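Local coordinates for FG41 Malonate Semialdehyde Decarboxylase (Coryneform bacterium, PDB 4LHP), which belongs to the tautomerase superfamily of small beta-alpha-beta enzymes and assembles from three copies of the same chain, at residues Thr107-Pro111 against His112-Phe116. Numbering follows the deposited sequence.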
loop_
_atom_site.group_PDB
_atom_site.type_symbol
_atom_site.label_atom_id
_atom_site.label_comp_id
_atom_site.label_asym_id
_atom_site.label_seq_id
_atom_site.Cartn_x
_atom_site.Cartn_y
_atom_site.Cartn_z
ATOM N N THR A 107 -0.193 4.853 8.046
ATOM C CA THR A 107 -1.014 5.625 7.120
ATOM C C THR A 107 -2.465 5.561 7.585
ATOM O O THR A 107 -3.000 4.479 7.821
ATOM C CB THR A 107 -0.896 5.089 5.680
ATOM O OG1 THR A 107 0.458 5.213 5.229
ATOM C CG2 THR A 107 -1.810 5.864 4.741
ATOM N N GLU A 108 -3.100 6.722 7.712
ATOM C CA GLU A 108 -4.377 6.816 8.416
ATOM C C GLU A 108 -5.596 6.983 7.510
ATOM O O GLU A 108 -5.487 7.410 6.359
ATOM C CB GLU A 108 -4.323 7.969 9.423
ATOM C CG GLU A 108 -3.360 7.726 10.576
ATOM C CD GLU A 108 -3.319 8.874 11.564
ATOM O OE1 GLU A 108 -3.435 10.041 11.131
ATOM O OE2 GLU A 108 -3.175 8.607 12.777
ATOM N N ASN A 109 -6.758 6.626 8.051
ATOM C CA ASN A 109 -8.037 6.854 7.390
ATOM C C ASN A 109 -9.155 6.956 8.426
ATOM O O ASN A 109 -8.884 7.093 9.617
ATOM C CB ASN A 109 -8.330 5.751 6.369
ATOM C CG ASN A 109 -8.441 4.374 7.001
ATOM O OD1 ASN A 109 -8.448 4.230 8.223
ATOM N ND2 ASN A 109 -8.535 3.352 6.160
ATOM N N ALA A 110 -10.404 6.891 7.975
ATOM C CA ALA A 110 -11.551 7.047 8.868
ATOM C C ALA A 110 -12.247 5.715 9.141
ATOM O O ALA A 110 -12.101 4.763 8.375
ATOM C CB ALA A 110 -12.539 8.046 8.278
ATOM N N PRO A 111 -13.012 5.644 10.242
ATOM C CA PRO A 111 -13.749 4.420 10.579
ATOM C C PRO A 111 -14.699 3.997 9.463
ATOM O O PRO A 111 -14.960 2.808 9.289
ATOM C CB PRO A 111 -14.546 4.814 11.828
ATOM C CG PRO A 111 -13.857 6.011 12.383
ATOM C CD PRO A 111 -13.220 6.716 11.231
ATOM N N HIS A 112 -15.210 4.963 8.707
ATOM C CA HIS A 112 -16.127 4.656 7.615
ATOM C C HIS A 112 -15.391 4.203 6.354
ATOM O O HIS A 112 -15.997 4.070 5.290
ATOM C CB HIS A 112 -17.029 5.856 7.305
ATOM C CG HIS A 112 -16.288 7.145 7.129
ATOM N ND1 HIS A 112 -16.304 8.146 8.077
ATOM C CD2 HIS A 112 -15.518 7.600 6.114
ATOM C CE1 HIS A 112 -15.572 9.161 7.653
ATOM N NE2 HIS A 112 -15.083 8.855 6.466
ATOM N N ASP A 113 -14.091 3.954 6.477
ATOM C CA ASP A 113 -13.290 3.488 5.349
ATOM C C ASP A 113 -12.991 1.996 5.444
ATOM O O ASP A 113 -12.001 1.521 4.888
ATOM C CB ASP A 113 -11.978 4.268 5.281
ATOM C CG ASP A 113 -12.181 5.711 4.882
ATOM O OD1 ASP A 113 -13.030 5.966 4.006
ATOM O OD2 ASP A 113 -11.496 6.591 5.445
ATOM N N TRP A 114 -13.850 1.255 6.140
ATOM C CA TRP A 114 -13.601 -0.163 6.365
ATOM C C TRP A 114 -14.842 -1.019 6.175
ATOM O O TRP A 114 -15.915 -0.706 6.693
ATOM C CB TRP A 114 -13.068 -0.388 7.780
ATOM C CG TRP A 114 -11.824 0.379 8.091
ATOM C CD1 TRP A 114 -11.745 1.650 8.578
ATOM C CD2 TRP A 114 -10.475 -0.079 7.941
ATOM N NE1 TRP A 114 -10.431 2.013 8.739
ATOM C CE2 TRP A 114 -9.631 0.969 8.356
ATOM C CE3 TRP A 114 -9.898 -1.271 7.495
ATOM C CZ2 TRP A 114 -8.242 0.862 8.339
ATOM C CZ3 TRP A 114 -8.519 -1.376 7.480
ATOM C CH2 TRP A 114 -7.708 -0.315 7.899
ATOM N N SER A 115 -14.678 -2.104 5.426
ATOM C CA SER A 115 -15.655 -3.181 5.405
ATOM C C SER A 115 -14.947 -4.480 5.763
ATOM O O SER A 115 -13.993 -4.883 5.094
ATOM C CB SER A 115 -16.320 -3.302 4.035
ATOM O OG SER A 115 -17.147 -4.453 3.986
ATOM N N PHE A 116 -15.413 -5.127 6.825
ATOM C CA PHE A 116 -14.799 -6.358 7.301
ATOM C C PHE A 116 -15.403 -7.576 6.612
ATOM O O PHE A 116 -14.969 -8.706 6.837
ATOM C CB PHE A 116 -14.959 -6.469 8.817
ATOM C CG PHE A 116 -14.199 -5.423 9.581
ATOM C CD1 PHE A 116 -12.968 -5.715 10.143
ATOM C CD2 PHE A 116 -14.707 -4.145 9.726
ATOM C CE1 PHE A 116 -12.264 -4.756 10.840
ATOM C CE2 PHE A 116 -14.008 -3.182 10.423
ATOM C CZ PHE A 116 -12.783 -3.487 10.979
HETATM O O HOH W 1 -17.074 0.563 8.689
#
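A110 to D113 form a type I beta turn with P111 and H112 at its corners. D113 N donates to A110 O at 2.9 Å, and the CA atoms of A110 and D113 are 5.3 Å apart. A water donates to P111 O and W114 O and bridges the turn to the start of the next strand.

The D113 side chain folds back across the turn. With CG beside its own backbone N (chi1 -69°), OD2 accepts A110 N at 2.8 Å, a fairly straight bond received on the anti side of the carboxylate. A110 is thus gripped at both its N and its O by one residue. Its CB lies over one face of the H112 ring in a CH-pi contact, 3.4 Å from the centroid.

The turn joins the end of strand 102-109, an outermost strand of the chain's mixed sheet, to the intersubunit strand 114-115 of this tautomerase-family trimer. Strand 114-115 reaches over to the second subunit and pairs antiparallel with a strand there. D113 OD1 forms a salt bridge with K81 of that subunit.

The N109 amide crosses the rim of the W114 indole, its plane at about 90° to the ring. ND2 sits above one face, 3.3 Å from CZ2 of W114, and its hydrogen bond goes to I106 O of the second subunit. N109 OD1 lies at the ring edge and takes a weak, bent bond from W114 NE1 at 3.0 Å. A phosphate ion, perhaps a crystallisation additive, lies about 4 Å from the W114 side chain.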